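Local coordinates for protein acetyl xylan esterase (Metagenome, PDB 6XYC) that removes acetyl and feruloyl groups from complex natural xylans as a bifunctional carbohydrate esterase of the alpha/beta-hydrolase fold from gut microbiota, at residues A[164-169]-A[273-278]; A[39-44]-A[73-78]; A[112-117]-A[277-282]. One frame throughout, in Å; residues are numbered along the deposited sequence.

In the fold
All three contacts belong to the central mixed sheet of an alpha/beta-hydrolase fold and its helical cover. Interaction 2 comes first along the chain and joins two parallel strands, 39-45 and 73-77, inside the sheet. Interactions 1 and 3 both rest strands on helix 269-284, near the C-terminus; they share D277 and F278, and their centres lie about 9 Å apart. Strand 114-120, used by interaction 3, sits between strands 39-45 and 164-168, so the centre of interaction 2 is about 11 Å from that of interaction 3 and about 13 Å from that of interaction 1. The late helix thus packs across neighbouring strands of the sheet that probably carries the esterase active site, as in other alpha/beta-hydrolases.

Interaction 1: A[164-169]-A[273-278]; sequences AVVDWF and KDMTDF
The C-terminal helix 269-284 of the alpha/beta-hydrolase fold lies against strand 164-168 here, with M275 and F278 turned onto A164, V166 and W168. The two segments run almost antiparallel, and their axes come within 9.5 Å, a spacing filled by the side chains of both. M275 meets W168 at the edge of the indole, its sulfur near the ring plane, which makes a Met-aromatic contact. W168 NE1 points at M275 SD from 3.6 Å, a weak hydrogen bond with 149° at the hydrogen, so the polar corner of a largely apolar ring still finds an acceptor in a buried place. The thioether bends at its last torsion (chi3 60°), which brings M275 CE to 3.9 Å from W168 CZ2 and lets one flexible chain follow the six-membered ring as well. The W168 side chain lies about 10 Å from the bound 4-(2-aminoethyl)benzenesulfonyl fluoride. Higher on the methionine, M275 CG rests 4.1 Å from V166 CG2. That methyl is shared: it also packs on F278, with V166 CG2 3.5 Å from F278 CD2, and the branched valine thereby fills the gap between the two helix residues. F278 reaches down to the strand with its CG held anti to the backbone nitrogen (chi1 172°), and its far end meets main chain as well as side chain. F278 CE2 comes to 3.3 Å from V165 O, while A164, small enough to let the ring approach, places its CB 3.9 Å from the same F278 CE2. W168 also makes an edge-to-face pair with F267, and strand 164-168 is flanked by strands 114-120 and 222-227, which, with D221, take its backbone hydrogen bonds.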
loop_
_atom_site.group_PDB
_atom_site.type_symbol
_atom_site.label_atom_id
_atom_site.label_comp_id
_atom_site.label_asym_id
_atom_site.label_seq_id
_atom_site.Cartn_x
_atom_site.Cartn_y
_atom_site.Cartn_z
ATOM N N ALA A 164 9.428 4.697 -2.470
ATOM C CA ALA A 164 9.605 4.394 -1.056
ATOM C C ALA A 164 8.284 3.863 -0.529
ATOM O O ALA A 164 7.217 4.174 -1.073
ATOM C CB ALA A 164 10.049 5.631 -0.263
ATOM N N VAL A 165 8.358 3.057 0.525
ATOM C CA VAL A 165 7.188 2.375 1.060
ATOM C C VAL A 165 7.163 2.547 2.569
ATOM O O VAL A 165 8.197 2.422 3.233
ATOM C CB VAL A 165 7.187 0.875 0.701
ATOM C CG1 VAL A 165 5.985 0.175 1.341
ATOM C CG2 VAL A 165 7.202 0.676 -0.809
ATOM N N VAL A 166 5.983 2.826 3.115
ATOM C CA VAL A 166 5.738 2.738 4.554
ATOM C C VAL A 166 4.614 1.733 4.766
ATOM O O VAL A 166 3.491 1.929 4.278
ATOM C CB VAL A 166 5.389 4.097 5.174
ATOM C CG1 VAL A 166 5.008 3.914 6.639
ATOM C CG2 VAL A 166 6.566 5.045 5.050
ATOM N N ASP A 167 4.920 0.660 5.492
ATOM C CA ASP A 167 4.019 -0.471 5.689
ATOM C C ASP A 167 3.544 -0.441 7.137
ATOM O O ASP A 167 4.318 -0.728 8.061
ATOM C CB ASP A 167 4.738 -1.773 5.345
ATOM C CG ASP A 167 4.086 -2.994 5.942
ATOM O OD1 ASP A 167 2.877 -2.965 6.246
ATOM O OD2 ASP A 167 4.800 -4.009 6.104
ATOM N N TRP A 168 2.277 -0.072 7.336
ATOM C CA TRP A 168 1.670 -0.078 8.664
ATOM C C TRP A 168 1.002 -1.437 8.884
ATOM O O TRP A 168 -0.049 -1.716 8.305
ATOM C CB TRP A 168 0.641 1.036 8.831
ATOM C CG TRP A 168 1.119 2.455 8.750
ATOM C CD1 TRP A 168 1.262 3.199 7.619
ATOM C CD2 TRP A 168 1.463 3.319 9.845
ATOM N NE1 TRP A 168 1.685 4.469 7.937
ATOM C CE2 TRP A 168 1.822 4.567 9.295
ATOM C CE3 TRP A 168 1.511 3.159 11.238
ATOM C CZ2 TRP A 168 2.231 5.643 10.085
ATOM C CZ3 TRP A 168 1.921 4.230 12.018
ATOM C CH2 TRP A 168 2.266 5.456 11.441
ATOM N N PHE A 169 1.606 -2.263 9.736
ATOM C CA PHE A 169 1.082 -3.567 10.169
ATOM C C PHE A 169 0.336 -4.322 9.063
ATOM O O PHE A 169 -0.800 -4.766 9.235
ATOM C CB PHE A 169 0.196 -3.435 11.434
ATOM C CG PHE A 169 -0.801 -2.273 11.417
ATOM C CD1 PHE A 169 -0.497 -1.064 12.037
ATOM C CD2 PHE A 169 -2.060 -2.412 10.839
ATOM C CE1 PHE A 169 -1.401 -0.009 12.039
ATOM C CE2 PHE A 169 -2.964 -1.352 10.837
ATOM C CZ PHE A 169 -2.635 -0.153 11.442
ATOM N N LYS A 273 5.473 11.050 12.739
ATOM C CA LYS A 273 6.748 11.710 12.483
ATOM C C LYS A 273 7.752 10.733 11.884
ATOM O O LYS A 273 8.511 11.093 10.975
ATOM C CB LYS A 273 7.302 12.322 13.771
ATOM C CG LYS A 273 8.512 13.241 13.560
ATOM C CD LYS A 273 9.015 13.833 14.879
ATOM C CE LYS A 273 10.536 13.973 14.906
ATOM N NZ LYS A 273 11.083 14.679 13.713
ATOM N N ASP A 274 7.774 9.487 12.376
ATOM C CA ASP A 274 8.628 8.477 11.759
ATOM C C ASP A 274 8.313 8.343 10.276
ATOM O O ASP A 274 9.227 8.273 9.443
ATOM C CB ASP A 274 8.459 7.126 12.460
ATOM C CG ASP A 274 9.017 7.118 13.870
ATOM O OD1 ASP A 274 9.980 7.863 14.150
ATOM O OD2 ASP A 274 8.497 6.342 14.699
ATOM N N MET A 275 7.022 8.320 9.922
ATOM C CA MET A 275 6.647 8.147 8.522
ATOM C C MET A 275 7.035 9.370 7.696
ATOM O O MET A 275 7.595 9.243 6.605
ATOM C CB MET A 275 5.141 7.894 8.400
ATOM C CG MET A 275 4.613 8.047 6.975
ATOM S SD MET A 275 2.852 7.692 6.766
ATOM C CE MET A 275 2.121 8.896 7.855
ATOM N N THR A 276 6.723 10.570 8.195
ATOM C CA THR A 276 6.993 11.775 7.417
ATOM C C THR A 276 8.485 12.067 7.348
ATOM O O THR A 276 8.968 12.548 6.320
ATOM C CB THR A 276 6.235 12.976 7.996
ATOM O OG1 THR A 276 6.516 13.113 9.392
ATOM C CG2 THR A 276 4.739 12.800 7.798
ATOM N N ASP A 277 9.230 11.774 8.413
ATOM C CA ASP A 277 10.682 11.893 8.349
ATOM C C ASP A 277 11.252 10.944 7.301
ATOM O O ASP A 277 12.106 11.331 6.493
ATOM C CB ASP A 277 11.302 11.613 9.724
ATOM C CG ASP A 277 11.188 12.793 10.675
ATOM O OD1 ASP A 277 10.728 13.871 10.241
ATOM O OD2 ASP A 277 11.561 12.640 11.858
ATOM N N PHE A 278 10.774 9.696 7.295
ATOM C CA PHE A 278 11.241 8.705 6.331
ATOM C C PHE A 278 10.991 9.173 4.903
ATOM O O PHE A 278 11.909 9.218 4.075
ATOM C CB PHE A 278 10.542 7.370 6.614
ATOM C CG PHE A 278 10.786 6.315 5.574
ATOM C CD1 PHE A 278 11.959 5.569 5.590
ATOM C CD2 PHE A 278 9.848 6.055 4.590
ATOM C CE1 PHE A 278 12.193 4.588 4.635
ATOM C CE2 PHE A 278 10.075 5.078 3.628
ATOM C CZ PHE A 278 11.250 4.341 3.653
#

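Interaction 2: A[39-44]-A[73-78]; sequences YKAIII and AVISIN
Strands 39-44 and 73-77 run parallel with a 23° twist, and five backbone hydrogen bonds link A73 N to K40 O, I42 N to A73 O, I75 N to I42 O, I44 N to I75 O and I77 N to I44 O. The longest joins I77 N to I44 O at 3.2 Å. The register pairs A41 with A73, I42 with V74, I43 with I75 and I44 with S76. A41, A73, I43 and I75 share one face. The small A41 leaves room for its diagonal neighbour, so that I75 CD1 swings back to 3.6 Å from A41 CB. I43 CG2 leans the other way, 4.1 Å from I77 CG2. On the opposite face I44 dominates. Its CG1 is set between the backbone nitrogen and the carbonyl carbon (chi1 71°), which turns the chain across to strand 73-77; I44 CG1 then lies 3.5 Å from S76 CB, and I44 CD1 is 3.8 Å from V74 CG1. An alanine here has neither CG1 nor CD1, and would probably leave a gap beside V74 and S76 under helix 56-69. The serine suits a place where a hydrophobic chain passes over its CB: its hydroxyl donates a hydrogen bond to K56 O, which satisfies its proton in this buried place. One water, 2.7 Å from S76 OG, is also within hydrogen-bonding distance of I44 O and I77 O; its two protons can serve two of these acceptors at a time. This is the sheet part of a beta-alpha-beta crossover, whose helix 56-69 covers the I44 face, with L67 touching both I44 and V74 and A59 and S60 touching S76. Strand 114-120 hydrogen-bonds to the other edge of strand 39-45, and strand 26-32 joins strand 73-77 antiparallel.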
loop_
_atom_site.group_PDB
_atom_site.type_symbol
_atom_site.label_atom_id
_atom_site.label_comp_id
_atom_site.label_asym_id
_atom_site.label_seq_id
_atom_site.Cartn_x
_atom_site.Cartn_y
_atom_site.Cartn_z
ATOM N N TYR A 39 4.434 19.516 -5.883
ATOM C CA TYR A 39 4.481 18.727 -4.658
ATOM C C TYR A 39 4.850 17.285 -4.963
ATOM O O TYR A 39 4.227 16.649 -5.819
ATOM C CB TYR A 39 3.133 18.748 -3.932
ATOM C CG TYR A 39 2.575 20.124 -3.672
ATOM C CD1 TYR A 39 2.918 20.826 -2.528
ATOM C CD2 TYR A 39 1.697 20.716 -4.573
ATOM C CE1 TYR A 39 2.404 22.079 -2.282
ATOM C CE2 TYR A 39 1.183 21.969 -4.338
ATOM C CZ TYR A 39 1.537 22.640 -3.192
ATOM O OH TYR A 39 1.019 23.886 -2.967
ATOM N N LYS A 40 5.846 16.769 -4.249
ATOM C CA LYS A 40 6.088 15.333 -4.231
ATOM C C LYS A 40 4.866 14.620 -3.661
ATOM O O LYS A 40 4.111 15.178 -2.859
ATOM C CB LYS A 40 7.338 15.017 -3.406
ATOM C CG LYS A 40 8.490 15.991 -3.647
ATOM C CD LYS A 40 9.728 15.306 -4.234
ATOM C CE LYS A 40 10.734 16.326 -4.750
ATOM N NZ LYS A 40 12.034 16.271 -4.018
ATOM N N ALA A 41 4.660 13.377 -4.092
ATOM C CA ALA A 41 3.383 12.712 -3.888
ATOM C C ALA A 41 3.519 11.449 -3.045
ATOM O O ALA A 41 4.515 10.719 -3.125
ATOM C CB ALA A 41 2.725 12.353 -5.230
ATOM N N ILE A 42 2.485 11.198 -2.238
ATOM C CA ILE A 42 2.359 9.966 -1.462
ATOM C C ILE A 42 0.992 9.363 -1.764
ATOM O O ILE A 42 -0.036 10.026 -1.568
ATOM C CB ILE A 42 2.501 10.206 0.050
ATOM C CG1 ILE A 42 3.815 10.927 0.368
ATOM C CG2 ILE A 42 2.405 8.877 0.805
ATOM C CD1 ILE A 42 5.059 10.120 0.081
ATOM N N ILE A 43 0.980 8.114 -2.225
ATOM C CA ILE A 43 -0.257 7.362 -2.415
ATOM C C ILE A 43 -0.560 6.604 -1.131
ATOM O O ILE A 43 0.318 5.939 -0.564
ATOM C CB ILE A 43 -0.138 6.405 -3.609
ATOM C CG1 ILE A 43 -0.047 7.209 -4.912
ATOM C CG2 ILE A 43 -1.328 5.455 -3.651
ATOM C CD1 ILE A 43 0.385 6.399 -6.110
ATOM N N ILE A 44 -1.798 6.712 -0.651
ATOM C CA ILE A 44 -2.179 6.042 0.587
ATOM C C ILE A 44 -3.342 5.100 0.317
ATOM O O ILE A 44 -4.204 5.362 -0.531
ATOM C CB ILE A 44 -2.535 7.043 1.707
ATOM C CG1 ILE A 44 -3.862 7.752 1.437
ATOM C CG2 ILE A 44 -1.425 8.079 1.870
ATOM C CD1 ILE A 44 -4.321 8.639 2.597
ATOM N N ALA A 73 1.839 16.068 -1.498
ATOM C CA ALA A 73 0.527 15.781 -2.055
ATOM C C ALA A 73 0.103 14.381 -1.628
ATOM O O ALA A 73 0.924 13.458 -1.574
ATOM C CB ALA A 73 0.557 15.879 -3.580
ATOM N N VAL A 74 -1.181 14.221 -1.314
ATOM C CA VAL A 74 -1.717 12.951 -0.838
ATOM C C VAL A 74 -2.759 12.460 -1.829
ATOM O O VAL A 74 -3.695 13.192 -2.169
ATOM C CB VAL A 74 -2.321 13.075 0.574
ATOM C CG1 VAL A 74 -3.064 11.791 0.940
ATOM C CG2 VAL A 74 -1.239 13.397 1.607
ATOM N N ILE A 75 -2.604 11.220 -2.277
ATOM C CA ILE A 75 -3.549 10.588 -3.186
ATOM C C ILE A 75 -4.062 9.324 -2.511
ATOM O O ILE A 75 -3.316 8.352 -2.357
ATOM C CB ILE A 75 -2.908 10.267 -4.544
ATOM C CG1 ILE A 75 -2.280 11.531 -5.140
ATOM C CG2 ILE A 75 -3.930 9.691 -5.496
ATOM C CD1 ILE A 75 -0.787 11.640 -4.923
ATOM N N SER A 76 -5.328 9.329 -2.112
ATOM C CA SER A 76 -5.954 8.185 -1.460
ATOM C C SER A 76 -6.807 7.441 -2.476
ATOM O O SER A 76 -7.700 8.031 -3.089
ATOM C CB SER A 76 -6.798 8.636 -0.267
ATOM O OG SER A 76 -7.273 7.519 0.465
ATOM N N ILE A 77 -6.547 6.148 -2.635
ATOM C CA ILE A 77 -7.125 5.386 -3.731
ATOM C C ILE A 77 -8.084 4.331 -3.200
ATOM O O ILE A 77 -7.901 3.773 -2.112
ATOM C CB ILE A 77 -6.033 4.723 -4.602
ATOM C CG1 ILE A 77 -5.245 3.684 -3.787
ATOM C CG2 ILE A 77 -5.086 5.770 -5.169
ATOM C CD1 ILE A 77 -4.307 2.837 -4.621
ATOM N N ASN A 78 -9.113 4.052 -3.997
ATOM C CA ASN A 78 -9.913 2.847 -3.841
ATOM C C ASN A 78 -9.294 1.700 -4.638
ATOM O O ASN A 78 -8.541 1.911 -5.589
ATOM C CB ASN A 78 -11.352 3.084 -4.306
ATOM C CG ASN A 78 -12.164 3.901 -3.325
ATOM O OD1 ASN A 78 -11.822 4.021 -2.150
ATOM N ND2 ASN A 78 -13.262 4.463 -3.811
HETATM O O HOH W 1 -7.155 4.794 0.404
#

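Interaction 3: A[112-117]-A[277-282]; sequences PSFIGI and DFFTEQ
F114 and F279 meet with F279 CD1 at the edge of the F114 ring, in its plane, 4.0 Å from F114 CZ, while the F279 ring has I117 O at its own edge, in plane. The F278 ring, which does not touch this strand, carries Q282 CG over the centre of one face, 3.8 Å above it. The strand 114-117 and the helix 277-282 are roughly antiparallel, 152° between their directions, with axes 9.9 Å from each other. F114 extends from the strand to the helix through a first torsion that sets CG anti to the main-chain N (chi1 -175°); its outer carbons reach the last turn of the segment, F114 CE1 lying 3.7 Å from Q282 C and 3.8 Å from Q282 CB. A rigid, flat side chain suits this spot, since it spans the spacing between the two elements and offers carbon to main chain and ring alike. F279 comes down in return. Its CE1 rests 3.9 Å from G116 CA, an approach open only because glycine has no side chain: a beta carbon on G116 would point into the ring. Alongside, F279 CZ stands 3.7 Å from I117 O, so the aromatic edge lies near a carbonyl that also accepts the backbone hydrogen bond of V166. The side chain of Q282 gives F114 its CB, beside the main-chain contact; it then bends at its second torsion (chi2 -71°), and the amide is led away to D221, whose OD2 accepts from Q282 NE2. The two phenylalanines also touch the strands on both flanks of strand 114-120: I42 of strand 39-45 packs on both rings, while A164 and V166 of strand 164-168 pack on F114 and F279 respectively. Helix 269-284 is thus laid across three adjacent strands, while I115 and I117 point to helix 89-103 on the other face.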
loop_
_atom_site.group_PDB
_atom_site.type_symbol
_atom_site.label_atom_id
_atom_site.label_comp_id
_atom_site.label_asym_id
_atom_site.label_seq_id
_atom_site.Cartn_x
_atom_site.Cartn_y
_atom_site.Cartn_z
ATOM N N PRO A 112 6.449 14.468 -10.147
ATOM C CA PRO A 112 6.537 13.007 -10.278
ATOM C C PRO A 112 7.924 12.428 -10.040
ATOM O O PRO A 112 8.115 11.230 -10.272
ATOM C CB PRO A 112 6.099 12.771 -11.732
ATOM C CG PRO A 112 6.580 13.997 -12.457
ATOM C CD PRO A 112 6.440 15.142 -11.464
ATOM N N SER A 113 8.903 13.227 -9.604
ATOM C CA SER A 113 10.227 12.691 -9.302
ATOM C C SER A 113 10.245 11.879 -8.015
ATOM O O SER A 113 11.210 11.149 -7.774
ATOM C CB SER A 113 11.247 13.827 -9.210
ATOM O OG SER A 113 10.981 14.680 -8.109
ATOM N N PHE A 114 9.207 11.991 -7.188
ATOM C CA PHE A 114 9.064 11.149 -6.009
ATOM C C PHE A 114 7.599 10.793 -5.822
ATOM O O PHE A 114 6.758 11.680 -5.649
ATOM C CB PHE A 114 9.597 11.842 -4.752
ATOM C CG PHE A 114 9.578 10.967 -3.536
ATOM C CD1 PHE A 114 10.592 10.049 -3.315
ATOM C CD2 PHE A 114 8.534 11.037 -2.625
ATOM C CE1 PHE A 114 10.577 9.235 -2.203
ATOM C CE2 PHE A 114 8.514 10.223 -1.507
ATOM C CZ PHE A 114 9.539 9.323 -1.294
ATOM N N ILE A 115 7.298 9.499 -5.859
ATOM C CA ILE A 115 5.970 8.983 -5.540
ATOM C C ILE A 115 6.182 7.875 -4.520
ATOM O O ILE A 115 6.581 6.761 -4.880
ATOM C CB ILE A 115 5.222 8.461 -6.768
ATOM C CG1 ILE A 115 5.092 9.566 -7.818
ATOM C CG2 ILE A 115 3.844 7.947 -6.376
ATOM C CD1 ILE A 115 4.357 9.143 -9.085
ATOM N N GLY A 116 5.923 8.172 -3.249
ATOM C CA GLY A 116 5.909 7.152 -2.225
ATOM C C GLY A 116 4.542 6.516 -2.093
ATOM O O GLY A 116 3.555 6.977 -2.666
ATOM N N ILE A 117 4.490 5.436 -1.320
ATOM C CA ILE A 117 3.244 4.700 -1.136
ATOM C C ILE A 117 3.207 4.150 0.284
ATOM O O ILE A 117 4.229 3.723 0.831
ATOM C CB ILE A 117 3.091 3.589 -2.197
ATOM C CG1 ILE A 117 1.655 3.077 -2.232
ATOM C CG2 ILE A 117 4.064 2.451 -1.938
ATOM C CD1 ILE A 117 1.304 2.277 -3.472
ATOM N N ASP A 277 9.230 11.774 8.413
ATOM C CA ASP A 277 10.682 11.893 8.349
ATOM C C ASP A 277 11.252 10.944 7.301
ATOM O O ASP A 277 12.106 11.331 6.493
ATOM C CB ASP A 277 11.302 11.613 9.724
ATOM C CG ASP A 277 11.188 12.793 10.675
ATOM O OD1 ASP A 277 10.728 13.871 10.241
ATOM O OD2 ASP A 277 11.561 12.640 11.858
ATOM N N PHE A 278 10.774 9.696 7.295
ATOM C CA PHE A 278 11.241 8.705 6.331
ATOM C C PHE A 278 10.991 9.173 4.903
ATOM O O PHE A 278 11.909 9.218 4.075
ATOM C CB PHE A 278 10.542 7.370 6.614
ATOM C CG PHE A 278 10.786 6.315 5.574
ATOM C CD1 PHE A 278 11.959 5.569 5.590
ATOM C CD2 PHE A 278 9.848 6.055 4.590
ATOM C CE1 PHE A 278 12.193 4.588 4.635
ATOM C CE2 PHE A 278 10.075 5.078 3.628
ATOM C CZ PHE A 278 11.250 4.341 3.653
ATOM N N PHE A 279 9.746 9.543 4.601
ATOM C CA PHE A 279 9.424 10.005 3.255
ATOM C C PHE A 279 10.222 11.247 2.899
ATOM O O PHE A 279 10.669 11.400 1.757
ATOM C CB PHE A 279 7.919 10.286 3.117
ATOM C CG PHE A 279 7.093 9.066 2.809
ATOM C CD1 PHE A 279 7.500 8.119 1.886
ATOM C CD2 PHE A 279 5.873 8.876 3.443
ATOM C CE1 PHE A 279 6.724 7.006 1.615
ATOM C CE2 PHE A 279 5.098 7.768 3.172
ATOM C CZ PHE A 279 5.521 6.831 2.259
ATOM N N THR A 280 10.416 12.148 3.865
ATOM C CA THR A 280 11.186 13.358 3.585
ATOM C C THR A 280 12.636 13.012 3.274
ATOM O O THR A 280 13.216 13.521 2.310
ATOM C CB THR A 280 11.115 14.339 4.758
ATOM O OG1 THR A 280 9.769 14.801 4.929
ATOM C CG2 THR A 280 12.045 15.534 4.503
ATOM N N GLU A 281 13.234 12.135 4.085
ATOM C CA GLU A 281 14.601 11.691 3.821
ATOM C C GLU A 281 14.698 10.998 2.467
ATOM O O GLU A 281 15.644 11.234 1.707
ATOM C CB GLU A 281 15.080 10.761 4.938
ATOM C CG GLU A 281 15.068 11.386 6.324
ATOM C CD GLU A 281 14.957 10.362 7.440
ATOM O OE1 GLU A 281 15.078 10.759 8.616
ATOM O OE2 GLU A 281 14.748 9.164 7.150
ATOM N N GLN A 282 13.724 10.144 2.144
ATOM C CA GLN A 282 13.735 9.458 0.857
ATOM C C GLN A 282 13.534 10.439 -0.292
ATOM O O GLN A 282 14.120 10.275 -1.367
ATOM C CB GLN A 282 12.650 8.382 0.831
ATOM C CG GLN A 282 12.880 7.239 1.800
ATOM C CD GLN A 282 14.028 6.342 1.378
ATOM O OE1 GLN A 282 14.113 5.925 0.223
ATOM N NE2 GLN A 282 14.919 6.040 2.315
#